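Beta-ketoacyl-[acyl-carrier-protein] synthase FabY (Pseudomonas aeruginosa, PDB 4CW4) catalyses the condensation of acetyl-CoA with malonyl-ACP to form acetoacetyl-ACP, the step that initiates bacterial fatty acid biosynthesis. Local coordinates at residues Phe30-Ile35 / Ser88-Arg93; His188-Gln193 / Leu363-Gln368. All coordinates share one frame; numbering follows the deposited sequence.

Interaction 1 (Phe30-Ile35 / Ser88-Arg93)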
ATOM      1  N   PHE A  30      -3.367  18.360  20.813  1.00  8.71           N
ATOM      2  CA  PHE A  30      -2.626  19.597  20.672  1.00  8.74           C
ATOM      3  C   PHE A  30      -2.456  20.254  22.022  1.00  9.09           C
ATOM      4  O   PHE A  30      -1.360  20.678  22.392  1.00  9.81           O
ATOM      5  CB  PHE A  30      -3.358  20.537  19.709  1.00  9.90           C
ATOM      6  CG  PHE A  30      -2.719  21.890  19.587  1.00  9.45           C
ATOM      7  CD1 PHE A  30      -1.645  22.088  18.743  1.00  9.95           C
ATOM      8  CD2 PHE A  30      -3.180  22.959  20.319  1.00 10.14           C
ATOM      9  CE1 PHE A  30      -1.067  23.335  18.617  1.00 10.64           C
ATOM     10  CE2 PHE A  30      -2.576  24.199  20.215  1.00 11.06           C
ATOM     11  CZ  PHE A  30      -1.511  24.384  19.377  1.00 11.62           C
ATOM     12  N   ARG A  31      -3.537  20.322  22.776  1.00  9.08           N
ATOM     13  CA  ARG A  31      -3.469  20.964  24.073  1.00 10.67           C
ATOM     14  C   ARG A  31      -2.489  20.249  25.000  1.00 10.07           C
ATOM     15  O   ARG A  31      -1.788  20.898  25.763  1.00 10.85           O
ATOM     16  CB  ARG A  31      -4.841  21.058  24.722  1.00 11.33           C
ATOM     17  CG  ARG A  31      -5.706  22.161  24.165  1.00 12.94           C
ATOM     18  CD  ARG A  31      -6.997  22.215  24.958  1.00 15.06           C
ATOM     19  NE  ARG A  31      -8.063  21.566  24.249  1.00 14.96           N
ATOM     20  CZ  ARG A  31      -9.300  21.421  24.727  1.00 14.65           C
ATOM     21  NH1 ARG A  31      -9.586  21.711  25.990  1.00 14.17           N
ATOM     22  NH2 ARG A  31     -10.233  20.913  23.956  1.00 15.94           N
ATOM     23  N   ARG A  32      -2.453  18.922  24.967  1.00 10.08           N
ATOM     24  CA  ARG A  32      -1.454  18.208  25.768  1.00  9.95           C
ATOM     25  C   ARG A  32      -0.043  18.642  25.361  1.00 10.03           C
ATOM     26  O   ARG A  32       0.835  18.809  26.220  1.00  9.56           O
ATOM     27  CB  ARG A  32      -1.596  16.692  25.621  1.00  9.59           C
ATOM     28  CG  ARG A  32      -0.386  15.879  26.126  1.00 10.15           C
ATOM     29  CD  ARG A  32      -0.210  16.006  27.611  1.00 11.30           C
ATOM     30  NE  ARG A  32       0.985  15.320  28.101  1.00 11.11           N
ATOM     31  CZ  ARG A  32       2.167  15.895  28.320  1.00 10.73           C
ATOM     32  NH1 ARG A  32       2.350  17.176  28.050  1.00 11.77           N
ATOM     33  NH2 ARG A  32       3.180  15.173  28.789  1.00 11.54           N
ATOM     34  N   MET A  33       0.191  18.801  24.061  1.00  9.66           N
ATOM     35  CA  MET A  33       1.517  19.177  23.615  1.00  8.67           C
ATOM     36  C   MET A  33       1.908  20.584  24.088  1.00 10.08           C
ATOM     37  O   MET A  33       3.070  20.803  24.411  1.00 12.16           O
ATOM     38  CB  MET A  33       1.635  19.017  22.100  1.00  9.19           C
ATOM     39  CG  MET A  33       1.508  17.566  21.689  1.00  9.80           C
ATOM     40  SD  MET A  33       1.829  17.217  19.949  1.00 10.35           S
ATOM     41  CE  MET A  33       0.191  17.404  19.249  1.00 12.83           C
ATOM     42  N   VAL A  34       0.951  21.508  24.161  1.00 11.28           N
ATOM     43  CA  VAL A  34       1.247  22.868  24.642  1.00 11.18           C
ATOM     44  C   VAL A  34       0.574  23.150  25.976  1.00 11.62           C
ATOM     45  O   VAL A  34       0.157  24.271  26.252  1.00 11.13           O
ATOM     46  CB  VAL A  34       0.871  23.933  23.590  1.00 11.80           C
ATOM     47  CG1 VAL A  34       1.690  23.724  22.321  1.00 13.06           C
ATOM     48  CG2 VAL A  34      -0.629  23.912  23.292  1.00 12.42           C
ATOM     49  N   ILE A  35       0.546  22.141  26.841  1.00 11.01           N
ATOM     50  CA  ILE A  35      -0.350  22.164  27.992  1.00 12.21           C
ATOM     51  C   ILE A  35      -0.054  23.319  28.935  1.00 13.26           C
ATOM     52  O   ILE A  35      -0.974  23.962  29.464  1.00 13.35           O
ATOM     53  CB  ILE A  35      -0.329  20.803  28.709  1.00 11.72           C
ATOM     54  CG1 ILE A  35      -1.510  20.671  29.678  1.00 13.47           C
ATOM     55  CG2 ILE A  35       1.016  20.553  29.407  1.00 12.12           C
ATOM     56  CD1 ILE A  35      -2.825  20.373  29.014  1.00 14.06           C
ATOM     57  N   SER A  88       2.917   9.571  31.640  1.00 13.02           N
ATOM     58  CA  SER A  88       2.296   8.436  30.955  1.00 12.50           C
ATOM     59  C   SER A  88       1.678   8.811  29.593  1.00 11.02           C
ATOM     60  O   SER A  88       0.823   8.095  29.057  1.00 11.14           O
ATOM     61  CB  SER A  88       1.232   7.809  31.838  1.00 14.78           C
ATOM     62  OG  SER A  88       1.821   7.190  32.965  1.00 18.06           O
ATOM     63  N   THR A  89       2.146   9.926  29.054  1.00 10.84           N
ATOM     64  CA  THR A  89       1.814  10.366  27.717  1.00 10.17           C
ATOM     65  C   THR A  89       3.109  10.746  26.996  1.00  9.76           C
ATOM     66  O   THR A  89       4.166  10.847  27.617  1.00 10.43           O
ATOM     67  CB  THR A  89       0.862  11.581  27.741  1.00 10.36           C
ATOM     68  OG1 THR A  89       1.365  12.572  28.640  1.00 10.47           O
ATOM     69  CG2 THR A  89      -0.542  11.156  28.150  1.00 10.55           C
ATOM     70  N   LEU A  90       3.002  10.955  25.683  1.00  8.97           N
ATOM     71  CA  LEU A  90       4.103  11.386  24.823  1.00  9.19           C
ATOM     72  C   LEU A  90       5.171  10.305  24.681  1.00  8.84           C
ATOM     73  O   LEU A  90       4.989   9.163  25.139  1.00 10.06           O
ATOM     74  CB  LEU A  90       4.683  12.728  25.281  1.00  9.37           C
ATOM     75  CG  LEU A  90       3.682  13.891  25.378  1.00 10.42           C
ATOM     76  CD1 LEU A  90       4.428  15.176  25.617  1.00 11.26           C
ATOM     77  CD2 LEU A  90       2.790  14.010  24.135  1.00  9.73           C
ATOM     78  N   VAL A  91       6.258  10.635  24.000  1.00  8.86           N
ATOM     79  CA  VAL A  91       7.400   9.724  23.880  1.00  9.71           C
ATOM     80  C   VAL A  91       7.934   9.380  25.275  1.00  8.98           C
ATOM     81  O   VAL A  91       8.109  10.255  26.125  1.00  9.74           O
ATOM     82  CB  VAL A  91       8.534  10.356  23.039  1.00 10.31           C
ATOM     83  CG1 VAL A  91       9.805   9.516  23.096  1.00 10.47           C
ATOM     84  CG2 VAL A  91       8.068  10.554  21.621  1.00  9.97           C
ATOM     85  N   ARG A  92       8.184   8.094  25.520  1.00 10.13           N
ATOM     86  CA  ARG A  92       8.685   7.627  26.821  1.00  9.72           C
ATOM     87  C   ARG A  92       9.192   6.199  26.696  1.00  9.49           C
ATOM     88  O   ARG A  92       9.058   5.593  25.630  1.00 10.10           O
ATOM     89  CB  ARG A  92       7.573   7.713  27.879  1.00  9.79           C
ATOM     90  CG  ARG A  92       6.296   6.950  27.537  1.00 10.28           C
ATOM     91  CD  ARG A  92       5.115   7.475  28.364  1.00 10.62           C
ATOM     92  NE  ARG A  92       3.955   6.585  28.293  1.00 10.32           N
ATOM     93  CZ  ARG A  92       3.056   6.568  27.315  1.00 10.69           C
ATOM     94  NH1 ARG A  92       3.119   7.436  26.307  1.00 10.83           N
ATOM     95  NH2 ARG A  92       2.072   5.686  27.358  1.00  9.55           N
ATOM     96  N   ARG A  93       9.725   5.648  27.780  1.00 10.96           N
ATOM     97  CA  ARG A  93      10.218   4.272  27.765  1.00 11.02           C
ATOM     98  C   ARG A  93       9.066   3.336  27.414  1.00 10.67           C
ATOM     99  O   ARG A  93       7.922   3.555  27.817  1.00 10.94           O
ATOM    100  CB  ARG A  93      10.835   3.887  29.125  1.00 12.49           C
ATOM    101  CG  ARG A  93      11.741   2.648  29.086  1.00 14.81           C
ATOM    102  CD  ARG A  93      12.480   2.442  30.411  1.00 16.84           C
ATOM    103  NE  ARG A  93      13.673   1.577  30.261  1.00 17.60           N
ATOM    104  CZ  ARG A  93      13.638   0.246  30.225  1.00 19.13           C
ATOM    105  NH1 ARG A  93      12.477  -0.412  30.343  1.00 19.81           N
ATOM    106  NH2 ARG A  93      14.764  -0.442  30.082  1.00 19.90           N
TER

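Interaction 2 (His188-Gln193 / Leu363-Gln368)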
ATOM      1  N   HIS A 188      -8.851  -8.722  15.923  1.00 13.29           N
ATOM      2  CA  HIS A 188      -8.354  -7.610  15.127  1.00 12.56           C
ATOM      3  C   HIS A 188      -6.936  -7.208  15.525  1.00 11.87           C
ATOM      4  O   HIS A 188      -6.670  -6.990  16.710  1.00 13.83           O
ATOM      5  CB  HIS A 188      -9.256  -6.403  15.320  1.00 12.68           C
ATOM      6  CG  HIS A 188     -10.631  -6.593  14.785  1.00 12.96           C
ATOM      7  ND1 HIS A 188     -11.654  -5.712  15.055  1.00 12.47           N
ATOM      8  CD2 HIS A 188     -11.162  -7.567  14.009  1.00 13.36           C
ATOM      9  CE1 HIS A 188     -12.753  -6.124  14.448  1.00 13.06           C
ATOM     10  NE2 HIS A 188     -12.484  -7.252  13.814  1.00 14.12           N
ATOM     11  N   PRO A 189      -6.033  -7.061  14.542  1.00 11.36           N
ATOM     12  CA  PRO A 189      -4.759  -6.400  14.839  1.00 11.03           C
ATOM     13  C   PRO A 189      -4.948  -5.017  15.465  1.00 11.28           C
ATOM     14  O   PRO A 189      -5.961  -4.322  15.210  1.00 10.66           O
ATOM     15  CB  PRO A 189      -4.108  -6.257  13.468  1.00 11.69           C
ATOM     16  CG  PRO A 189      -4.704  -7.328  12.643  1.00 12.35           C
ATOM     17  CD  PRO A 189      -6.126  -7.424  13.119  1.00 12.54           C
ATOM     18  N   ARG A 190      -3.965  -4.604  16.259  1.00 12.03           N
ATOM     19  CA  ARG A 190      -4.029  -3.321  16.967  1.00 11.31           C
ATOM     20  C   ARG A 190      -4.247  -2.152  16.003  1.00 11.05           C
ATOM     21  O   ARG A 190      -5.012  -1.249  16.314  1.00 11.58           O
ATOM     22  CB  ARG A 190      -2.759  -3.111  17.781  1.00 12.20           C
ATOM     23  CG  ARG A 190      -2.752  -1.821  18.598  1.00 12.02           C
ATOM     24  CD  ARG A 190      -1.597  -1.821  19.572  1.00 12.85           C
ATOM     25  NE  ARG A 190      -1.499  -0.576  20.325  1.00 12.18           N
ATOM     26  CZ  ARG A 190      -2.199  -0.305  21.421  1.00 12.63           C
ATOM     27  NH1 ARG A 190      -3.069  -1.184  21.897  1.00 14.29           N
ATOM     28  NH2 ARG A 190      -2.031   0.849  22.043  1.00 13.68           N
ATOM     29  N   GLY A 191      -3.623  -2.191  14.830  1.00 11.12           N
ATOM     30  CA  GLY A 191      -3.801  -1.112  13.866  1.00 10.41           C
ATOM     31  C   GLY A 191      -5.234  -0.986  13.375  1.00 11.25           C
ATOM     32  O   GLY A 191      -5.681   0.101  13.045  1.00 11.19           O
ATOM     33  N   LEU A 192      -5.954  -2.105  13.324  1.00 11.50           N
ATOM     34  CA  LEU A 192      -7.342  -2.069  12.909  1.00 11.56           C
ATOM     35  C   LEU A 192      -8.227  -1.557  14.030  1.00 11.36           C
ATOM     36  O   LEU A 192      -9.150  -0.798  13.769  1.00 11.45           O
ATOM     37  CB  LEU A 192      -7.811  -3.423  12.389  1.00 10.96           C
ATOM     38  CG  LEU A 192      -7.021  -3.962  11.190  1.00 11.98           C
ATOM     39  CD1 LEU A 192      -7.795  -5.102  10.518  1.00 12.03           C
ATOM     40  CD2 LEU A 192      -6.652  -2.873  10.164  1.00 12.17           C
ATOM     41  N   GLN A 193      -7.948  -1.964  15.271  1.00 11.48           N
ATOM     42  CA  GLN A 193      -8.645  -1.413  16.424  1.00 11.54           C
ATOM     43  C   GLN A 193      -8.497   0.108  16.450  1.00 12.15           C
ATOM     44  O   GLN A 193      -9.468   0.828  16.650  1.00 11.91           O
ATOM     45  CB  GLN A 193      -8.078  -1.999  17.712  1.00 11.90           C
ATOM     46  CG  GLN A 193      -8.179  -3.520  17.814  1.00 13.10           C
ATOM     47  CD  GLN A 193      -7.448  -4.061  18.999  1.00 16.04           C
ATOM     48  OE1 GLN A 193      -6.929  -3.323  19.824  1.00 18.56           O
ATOM     49  NE2 GLN A 193      -7.422  -5.356  19.104  1.00 20.08           N
ATOM     50  N   LEU A 363      10.093   5.417  17.129  0.50 10.15           N
ATOM     51  CA  LEU A 363       8.930   4.760  16.575  0.50 10.18           C
ATOM     52  C   LEU A 363       7.693   5.053  17.427  0.50  9.18           C
ATOM     53  O   LEU A 363       7.774   5.081  18.649  0.50  8.63           O
ATOM     54  CB  LEU A 363       9.213   3.264  16.545  0.50 12.01           C
ATOM     55  CG  LEU A 363       8.258   2.366  15.797  0.50 12.47           C
ATOM     56  CD1 LEU A 363       8.265   2.696  14.326  0.50 13.28           C
ATOM     57  CD2 LEU A 363       8.666   0.932  16.023  0.50 12.01           C
ATOM     58  N   ALA A 364       6.546   5.252  16.780  1.00  8.96           N
ATOM     59  CA  ALA A 364       5.312   5.590  17.464  1.00  9.19           C
ATOM     60  C   ALA A 364       4.104   4.958  16.784  1.00  8.94           C
ATOM     61  O   ALA A 364       4.145   4.598  15.607  1.00  9.79           O
ATOM     62  CB  ALA A 364       5.132   7.083  17.513  1.00  9.22           C
ATOM     63  N   GLU A 365       3.018   4.874  17.540  1.00  9.93           N
ATOM     64  CA  GLU A 365       1.727   4.445  17.006  1.00  9.64           C
ATOM     65  C   GLU A 365       0.747   5.614  16.973  1.00  8.97           C
ATOM     66  O   GLU A 365       0.700   6.442  17.881  1.00 10.26           O
ATOM     67  CB  GLU A 365       1.144   3.325  17.868  1.00  8.97           C
ATOM     68  CG  GLU A 365       0.876   3.699  19.319  1.00  9.77           C
ATOM     69  CD  GLU A 365       0.421   2.538  20.196  1.00 10.36           C
ATOM     70  OE1 GLU A 365       0.367   1.371  19.728  1.00 11.16           O
ATOM     71  OE2 GLU A 365       0.136   2.796  21.376  1.00 10.38           O
ATOM     72  N   SER A 366      -0.062   5.662  15.922  1.00  8.13           N
ATOM     73  CA  SER A 366      -1.060   6.714  15.768  1.00  7.66           C
ATOM     74  C   SER A 366      -2.076   6.312  14.743  1.00  7.58           C
ATOM     75  O   SER A 366      -1.736   5.677  13.741  1.00  8.65           O
ATOM     76  CB  SER A 366      -0.413   8.002  15.283  1.00  9.38           C
ATOM     77  OG  SER A 366      -1.371   9.060  15.224  1.00  8.48           O
ATOM     78  N   SER A 367      -3.325   6.684  14.982  1.00  8.35           N
ATOM     79  CA  SER A 367      -4.337   6.635  13.931  1.00  8.97           C
ATOM     80  C   SER A 367      -5.057   7.959  13.950  1.00  8.21           C
ATOM     81  O   SER A 367      -5.506   8.416  14.997  1.00  9.40           O
ATOM     82  CB  SER A 367      -5.334   5.490  14.102  1.00 10.98           C
ATOM     83  OG  SER A 367      -6.243   5.478  13.007  1.00 11.64           O
ATOM     84  N   GLN A 368      -5.185   8.565  12.774  0.69  8.56           N
ATOM     85  CA  GLN A 368      -5.716   9.916  12.616  0.69  8.76           C
ATOM     86  C   GLN A 368      -6.541   9.969  11.347  0.69  9.07           C
ATOM     87  O   GLN A 368      -6.139   9.388  10.347  0.69  8.78           O
ATOM     88  CB  GLN A 368      -4.571  10.917  12.467  0.69  9.54           C
ATOM     89  CG  GLN A 368      -3.583  10.993  13.609  0.69 10.38           C
ATOM     90  CD  GLN A 368      -4.071  11.835  14.752  0.69 10.75           C
ATOM     91  OE1 GLN A 368      -5.256  11.831  15.084  0.69 11.46           O
ATOM     92  NE2 GLN A 368      -3.156  12.562  15.375  0.69 10.06           N
TER

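Interaction 1 (Phe30-Ile35 / Ser88-Arg93)
The CA atoms of Arg32 and Thr89 lie 8.7 Å apart and those of Met33 and Leu90 8.3 Å, a spacing bridged by side chains rather than by main-chain bonds. In this thiolase-fold ketosynthase the last turn of helix 28-33 faces the short link that leaves helix 74-87 and runs into strand 91-93. Helical geometry ends at Met33 in one segment and just before Ser88 in the other. Leu90 then takes a positive phi of 68°, uncommon for a residue other than glycine.

Arginine suits the helix end because it can span the gap: the Arg32 chain bends at chi2 (66°) and brings the guanidinium side-on to threonine. Two nitrogens grip one oxygen. Arg32 NE donates to Thr89 OG1 at 2.8 Å and 161°, and NH2 of Arg32 reaches the same OG1 at 3.2 Å along a more bent path. Thr89 OG1 lies in the guanidinium plane, at its edge. It is also hydrogen-bonded to Ile85 O in helix 74-87, which leaves the hydroxyl proton for the carbonyl and lone pairs for the arginine.

Leu90 supplies the nonpolar half of the contact. Its CD1 lies over one face of the Arg32 guanidinium, offset toward the rim and 3.4 Å from Arg32 NH2. A flat cation whose N-H groups point outward in its plane can accept a methyl there without losing bonds. Leu90 also touches Tyr474 of helix 472-475, as does Met33, while Leu50 packs on Arg32. The link itself folds around Arg92, held from outside by a salt bridge to Glu95 and by Gln172 O and Leu173 O. Within the link, Arg92 NH1 donates to Leu90 O at 2.8 Å, in the carbonyl plane and on a lone pair.

Interaction 2 (His188-Gln193 / Leu363-Gln368)
Arg190 and Glu365 form a two-pronged salt bridge. The guanidinium offers its side edge, with Arg190 NE 2.8 Å from Glu365 OE1 and Arg190 NH2 3.0 Å from Glu365 OE2. Both bonds are nearly straight and both oxygens are met on their syn sides. The nitrogens approach about 30° out of the carboxylate plane, in line with a 26° tilt between the two flat groups. An arginine extended from CG to NE has the length to reach from a helix start, and glutamate's paired acceptors fix the rotation of its guanidinium. Glu365 CG sits between the backbone N and the carbonyl carbon (chi1 61°); with the chain extended beyond, the two side chains cross at about a right angle.

Glu365 OE2 is also hydrogen-bonded to Tyr98 OH and Leu173 N, partners expected to stabilise its negative charge in a buried place. Arg190 is set by its helix: Pro189 occupies the N-cap, its O receiving Leu192 N and Gln193 N, and Asp234 OD2 accepts from Arg190 N.

Ala364 shares a backbone hydrogen bond with His477, a predicted active-site residue whose side chain is about 10 Å from that of Glu365. Beyond Glu365 begins strand 366-374, antiparallel to both 10-19 and 307-314; helix 190-204 packs against it through Ala198 on Ser367, while Leu192 turns to helix 263-273.

Overall arrangement
Interactions 1 and 2 each rest on an arginine from a helix end presenting NE and one NH side-on, but to different acceptors. In interaction 1 both nitrogens converge on one neutral hydroxyl in a buried, partly nonpolar setting; in interaction 2 they meet the two oxygens of a carboxylate, nearer the centre of the chain but with a partly exposed arginine. They hold different helices. The centres of interactions 1 and 2 are 18 Å apart, and their nearest atoms about 6 Å. Residues 170-173 serve both: Arg92 pairs with Ala170 through the backbone and Glu365 with Gly171.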